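Local structure of protein SMG-7 (Caenorhabditis elegans, 3ZHE) at residues V10-I15 with L26-K31; F81-S86 with L134-L139. The protein takes part in nonsense-mediated mRNA decay as the partner of SMG-5 in a heterodimer of 14-3-3-like domains. All blocks are in the same frame, centred on the assembly; numbering follows the deposited sequence.

Contact 1 of 2, residues V10-I15 with L26-K31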
loop_
_atom_site.group_PDB
_atom_site.type_symbol
_atom_site.label_atom_id
_atom_site.label_comp_id
_atom_site.label_asym_id
_atom_site.label_seq_id
_atom_site.Cartn_x
_atom_site.Cartn_y
_atom_site.Cartn_z
ATOM N N VAL B 10 20.323 26.036 -2.130
ATOM C CA VAL B 10 21.187 26.707 -3.097
ATOM C C VAL B 10 21.554 25.753 -4.229
ATOM O O VAL B 10 21.497 26.115 -5.406
ATOM C CB VAL B 10 22.479 27.232 -2.440
ATOM C CG1 VAL B 10 23.447 27.743 -3.496
ATOM C CG2 VAL B 10 22.157 28.323 -1.432
ATOM N N GLU B 11 21.919 24.528 -3.861
ATOM C CA GLU B 11 22.252 23.498 -4.837
ATOM C C GLU B 11 21.060 23.185 -5.738
ATOM O O GLU B 11 21.230 22.831 -6.907
ATOM C CB GLU B 11 22.729 22.227 -4.128
ATOM C CG GLU B 11 24.024 22.403 -3.350
ATOM C CD GLU B 11 24.246 21.303 -2.333
ATOM O OE1 GLU B 11 23.371 20.419 -2.212
ATOM O OE2 GLU B 11 25.293 21.321 -1.651
ATOM N N LEU B 12 19.857 23.321 -5.190
ATOM C CA LEU B 12 18.640 23.085 -5.958
ATOM C C LEU B 12 18.411 24.204 -6.965
ATOM O O LEU B 12 18.109 23.952 -8.132
ATOM C CB LEU B 12 17.427 22.967 -5.031
ATOM C CG LEU B 12 16.070 22.836 -5.728
ATOM C CD1 LEU B 12 15.961 21.506 -6.463
ATOM C CD2 LEU B 12 14.922 23.007 -4.743
ATOM N N ARG B 13 18.564 25.442 -6.504
ATOM C CA ARG B 13 18.325 26.613 -7.341
ATOM C C ARG B 13 19.389 26.789 -8.423
ATOM O O ARG B 13 19.124 27.389 -9.464
ATOM C CB ARG B 13 18.234 27.876 -6.481
ATOM N N LYS B 14 20.589 26.274 -8.175
ATOM C CA LYS B 14 21.669 26.344 -9.157
ATOM C C LYS B 14 21.334 25.560 -10.422
ATOM O O LYS B 14 21.727 25.947 -11.523
ATOM C CB LYS B 14 22.977 25.819 -8.565
ATOM C CG LYS B 14 23.726 26.820 -7.711
ATOM C CD LYS B 14 24.994 26.207 -7.153
ATOM C CE LYS B 14 25.896 27.267 -6.554
ATOM N NZ LYS B 14 27.192 26.693 -6.106
ATOM N N ILE B 15 20.616 24.454 -10.250
ATOM C CA ILE B 15 20.246 23.569 -11.352
ATOM C C ILE B 15 19.459 24.311 -12.433
ATOM O O ILE B 15 18.473 24.980 -12.134
ATOM C CB ILE B 15 19.410 22.373 -10.842
ATOM C CG1 ILE B 15 20.198 21.573 -9.801
ATOM C CG2 ILE B 15 18.983 21.475 -11.992
ATOM C CD1 ILE B 15 19.450 20.379 -9.258
ATOM N N LEU B 26 14.668 16.537 -10.508
ATOM C CA LEU B 26 13.761 15.609 -9.835
ATOM C C LEU B 26 14.485 14.793 -8.772
ATOM O O LEU B 26 14.025 14.681 -7.631
ATOM C CB LEU B 26 13.104 14.668 -10.849
ATOM C CG LEU B 26 11.965 15.231 -11.699
ATOM C CD1 LEU B 26 11.401 14.153 -12.612
ATOM C CD2 LEU B 26 10.877 15.801 -10.806
ATOM N N ARG B 27 15.621 14.222 -9.158
ATOM C CA ARG B 27 16.420 13.420 -8.241
ATOM C C ARG B 27 16.919 14.256 -7.067
ATOM O O ARG B 27 16.971 13.776 -5.928
ATOM C CB ARG B 27 17.594 12.764 -8.967
ATOM C CG ARG B 27 17.183 11.685 -9.954
ATOM C CD ARG B 27 18.370 10.822 -10.355
ATOM N NE ARG B 27 19.449 11.616 -10.935
ATOM C CZ ARG B 27 19.563 11.884 -12.230
ATOM N NH1 ARG B 27 18.663 11.420 -13.084
ATOM N NH2 ARG B 27 20.575 12.617 -12.671
ATOM N N HIS B 28 17.278 15.507 -7.337
ATOM C CA HIS B 28 17.683 16.396 -6.254
ATOM C C HIS B 28 16.511 16.680 -5.313
ATOM O O HIS B 28 16.692 16.791 -4.099
ATOM C CB HIS B 28 18.272 17.700 -6.792
ATOM C CG HIS B 28 18.964 18.520 -5.748
ATOM N ND1 HIS B 28 20.247 18.255 -5.322
ATOM C CD2 HIS B 28 18.544 19.592 -5.034
ATOM C CE1 HIS B 28 20.592 19.132 -4.397
ATOM N NE2 HIS B 28 19.576 19.954 -4.203
ATOM N N LEU B 29 15.309 16.793 -5.875
ATOM C CA LEU B 29 14.108 16.963 -5.063
ATOM C C LEU B 29 13.869 15.740 -4.189
ATOM O O LEU B 29 13.404 15.861 -3.058
ATOM C CB LEU B 29 12.880 17.243 -5.932
ATOM C CG LEU B 29 12.622 18.709 -6.283
ATOM C CD1 LEU B 29 11.271 18.875 -6.963
ATOM C CD2 LEU B 29 12.709 19.588 -5.042
ATOM N N MET B 30 14.187 14.561 -4.719
ATOM C CA MET B 30 14.104 13.328 -3.941
ATOM C C MET B 30 15.079 13.371 -2.768
ATOM O O MET B 30 14.732 13.005 -1.637
ATOM C CB MET B 30 14.402 12.113 -4.820
ATOM C CG MET B 30 13.277 11.734 -5.766
ATOM S SD MET B 30 13.786 10.473 -6.948
ATOM C CE MET B 30 12.197 9.915 -7.551
ATOM N N LYS B 31 16.298 13.822 -3.049
ATOM C CA LYS B 31 17.316 13.944 -2.012
ATOM C C LYS B 31 16.882 14.916 -0.918
ATOM O O LYS B 31 17.069 14.650 0.270
ATOM C CB LYS B 31 18.647 14.393 -2.617
ATOM C CG LYS B 31 19.756 14.558 -1.593
ATOM C CD LYS B 31 21.057 15.002 -2.237
ATOM C CE LYS B 31 22.130 15.211 -1.182
ATOM N NZ LYS B 31 23.411 15.687 -1.771
#

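Contact 2 of 2, residues F81-S86 with L134-L139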
loop_
_atom_site.group_PDB
_atom_site.type_symbol
_atom_site.label_atom_id
_atom_site.label_comp_id
_atom_site.label_asym_id
_atom_site.label_seq_id
_atom_site.Cartn_x
_atom_site.Cartn_y
_atom_site.Cartn_z
ATOM N N PHE B 81 9.330 7.567 -11.826
ATOM C CA PHE B 81 9.777 8.642 -10.942
ATOM C C PHE B 81 8.845 8.856 -9.746
ATOM O O PHE B 81 9.300 8.935 -8.602
ATOM C CB PHE B 81 9.956 9.951 -11.718
ATOM C CG PHE B 81 11.374 10.221 -12.138
ATOM C CD1 PHE B 81 12.323 10.615 -11.208
ATOM C CD2 PHE B 81 11.755 10.096 -13.463
ATOM C CE1 PHE B 81 13.627 10.868 -11.593
ATOM C CE2 PHE B 81 13.057 10.350 -13.853
ATOM C CZ PHE B 81 13.993 10.735 -12.917
ATOM N N LEU B 82 7.544 8.941 -10.008
ATOM C CA LEU B 82 6.580 9.199 -8.940
ATOM C C LEU B 82 6.501 8.045 -7.940
ATOM O O LEU B 82 6.512 8.265 -6.720
ATOM C CB LEU B 82 5.199 9.495 -9.523
ATOM C CG LEU B 82 4.193 10.167 -8.587
ATOM C CD1 LEU B 82 4.793 11.424 -7.982
ATOM C CD2 LEU B 82 2.917 10.500 -9.340
ATOM N N THR B 83 6.419 6.820 -8.456
ATOM C CA THR B 83 6.393 5.637 -7.601
ATOM C C THR B 83 7.620 5.605 -6.696
ATOM O O THR B 83 7.512 5.402 -5.480
ATOM C CB THR B 83 6.334 4.342 -8.435
ATOM O OG1 THR B 83 5.054 4.241 -9.069
ATOM C CG2 THR B 83 6.548 3.122 -7.556
ATOM N N ASP B 84 8.784 5.830 -7.297
ATOM C CA ASP B 84 10.029 5.849 -6.541
ATOM C C ASP B 84 10.063 6.977 -5.517
ATOM O O ASP B 84 10.678 6.839 -4.464
ATOM C CB ASP B 84 11.239 5.919 -7.474
ATOM C CG ASP B 84 11.539 4.587 -8.128
ATOM O OD1 ASP B 84 10.991 3.565 -7.663
ATOM O OD2 ASP B 84 12.329 4.558 -9.095
ATOM N N LEU B 85 9.396 8.087 -5.822
ATOM C CA LEU B 85 9.265 9.179 -4.861
ATOM C C LEU B 85 8.491 8.712 -3.633
ATOM O O LEU B 85 8.954 8.868 -2.496
ATOM C CB LEU B 85 8.561 10.382 -5.491
ATOM C CG LEU B 85 8.209 11.524 -4.534
ATOM C CD1 LEU B 85 9.461 12.147 -3.929
ATOM C CD2 LEU B 85 7.370 12.580 -5.240
ATOM N N SER B 86 7.316 8.134 -3.874
ATOM C CA SER B 86 6.473 7.643 -2.785
ATOM C C SER B 86 7.219 6.632 -1.919
ATOM O O SER B 86 7.230 6.736 -0.686
ATOM C CB SER B 86 5.197 7.004 -3.337
ATOM O OG SER B 86 4.386 6.497 -2.291
ATOM N N LEU B 134 -3.159 11.537 -6.231
ATOM C CA LEU B 134 -3.782 12.365 -7.262
ATOM C C LEU B 134 -2.998 12.303 -8.570
ATOM O O LEU B 134 -3.562 12.048 -9.640
ATOM C CB LEU B 134 -3.886 13.818 -6.787
ATOM C CG LEU B 134 -4.145 14.875 -7.867
ATOM C CD1 LEU B 134 -5.540 14.733 -8.462
ATOM C CD2 LEU B 134 -3.929 16.281 -7.318
ATOM N N ARG B 135 -1.691 12.524 -8.475
ATOM C CA ARG B 135 -0.845 12.570 -9.665
ATOM C C ARG B 135 -0.637 11.202 -10.315
ATOM O O ARG B 135 -0.501 11.108 -11.538
ATOM C CB ARG B 135 0.493 13.250 -9.361
ATOM C CG ARG B 135 0.356 14.718 -8.984
ATOM C CD ARG B 135 -0.707 15.403 -9.831
ATOM N NE ARG B 135 -0.838 16.821 -9.514
ATOM C CZ ARG B 135 -1.723 17.633 -10.082
ATOM N NH1 ARG B 135 -2.562 17.169 -10.999
ATOM N NH2 ARG B 135 -1.772 18.911 -9.733
ATOM N N MET B 136 -0.611 10.147 -9.504
ATOM C CA MET B 136 -0.603 8.793 -10.045
ATOM C C MET B 136 -1.901 8.561 -10.807
ATOM O O MET B 136 -1.920 7.870 -11.826
ATOM C CB MET B 136 -0.448 7.752 -8.935
ATOM C CG MET B 136 0.985 7.538 -8.479
ATOM S SD MET B 136 2.061 6.983 -9.817
ATOM C CE MET B 136 1.264 5.447 -10.279
ATOM N N GLY B 137 -2.982 9.149 -10.302
ATOM C CA GLY B 137 -4.258 9.120 -10.992
ATOM C C GLY B 137 -4.168 9.784 -12.353
ATOM O O GLY B 137 -4.639 9.238 -13.356
ATOM N N ASP B 138 -3.557 10.968 -12.383
ATOM C CA ASP B 138 -3.323 11.676 -13.641
ATOM C C ASP B 138 -2.537 10.812 -14.623
ATOM O O ASP B 138 -2.883 10.722 -15.804
ATOM C CB ASP B 138 -2.572 12.990 -13.402
ATOM C CG ASP B 138 -3.475 14.098 -12.894
ATOM O OD1 ASP B 138 -4.691 14.047 -13.173
ATOM O OD2 ASP B 138 -2.971 15.023 -12.224
ATOM N N LEU B 139 -1.481 10.180 -14.120
ATOM C CA LEU B 139 -0.630 9.334 -14.947
ATOM C C LEU B 139 -1.399 8.155 -15.525
ATOM O O LEU B 139 -1.227 7.806 -16.693
ATOM C CB LEU B 139 0.576 8.839 -14.150
ATOM C CG LEU B 139 1.593 9.909 -13.751
ATOM C CD1 LEU B 139 2.763 9.285 -13.012
ATOM C CD2 LEU B 139 2.073 10.674 -14.975
#

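Contact 1 of 2, residues V10-I15 with L26-K31
Leu12 and His28 bring the helices 3-14 and 22-35 together as an antiparallel hairpin, the axes of the two short segments 10.3 Å apart and 169° from one another in direction, with the CA atoms of this pair 6.8 Å apart. His28 is the residue most covered here. Its CG stands anti to the backbone N (chi1 -168°), which carries the imidazole across the gap to the first helix. There Leu12 reaches the rim of the ring near its plane, CD1 lying 3.5 Å from His28 CD2. Glu11 comes to the same ring at CE1, its OE1 3.8 Å from that carbon and the carboxylate turned 71° from the imidazole. Ile15 CD1 approaches obliquely and meets His28 CB at 3.8 Å. Deeper in, Leu12 CD1 touches Leu29 CD2 at 4.0 Å, a methyl contact on the buried side of the hairpin. The polar end of the ring is served from one turn earlier on the first helix, where His28 NE2 is hydrogen-bonded to Leu8 O. The contact thus joins apolar packing to a histidine whose NE2 is engaged by a backbone carbonyl; the unbonded Glu11 carboxylate may slightly favour its protonation, which nearby Lys31 would partly offset.

Contact 2 of 2, residues F81-S86 with L134-L139
Leu82 meets Met136 where two neighbouring helices of the helical, 14-3-3-like domain pack antiparallel, 68-92 against 122-142, the latter entering a predicted TPR repeat. The axes of the two short segments are 10.7 Å apart and their directions differ by 159°. Leu82 gives up the most surface and works chiefly through one methyl. With CG anti to the backbone N (chi1 -163°), the side chain reaches over to the second helix, and CD2 settles against its backbone, 3.5 Å from Met136 N. Three side chains of helix 122-142 meet that methyl: Met136 CG lies 3.6 Å from Leu82 CD2, Arg135 CB 3.7 Å, and Leu139 CD1 3.9 Å. Leu82 and Met136 lie side by side but run opposite ways, so Met136 SD ends up beside Leu82 CB. Two successive -60° turns, at chi2 and chi3, fold the thioether back, laying SD beside the leucine branch and bringing CE near Thr83. Met136 also packs on Tyr152 of helix 146-159, linking this interface to the next helix. An alanine here would take away CG, SD and CE, and is likely to open a gap along the CG and CD2 side of Leu82, with Thr83 OG1 losing a looser neighbour. Thr83 OG1 sits 4.1 Å from Met136 SD, while its hydrogen bond goes to Ile79 O on its own helix.

Arg135 contributes only the root of its side chain to Leu82; beyond CB the chain bends off to other partners. Its guanidinium makes a cation-pi interaction with Trp50 and has Leu134 CD2 over the centre of one face. In the guanidinium plane, Arg135 NH1 forms a salt bridge with Asp138 OD2, its exact length not to be leaned on, reaching the oxygen almost in line with the C-O bond.

Both contacts illustrate antiparallel helix packing, yet they differ with depth. Contact 1 is partly buried, its centre about 33 Å from the centre of the chain, and mixes methyl groups with an imidazole and a carboxylate. Contact 2, its centre about 20 Å from the same point, is buried and meets almost wholly through aliphatic and thioether groups, its ionic pairing being kept within the second helix. They share no helix, but helix 22-35 of contact 1 packs on helix 68-92 of contact 2: Leu26 CB lies 3.9 Å from Phe81 CE1, and Met30 also touches Phe81. Both these helices face the partner subunit: Asp84 is hydrogen-bonded to its Gln125, Arg27 weakly ion-paired at long range with its Glu123.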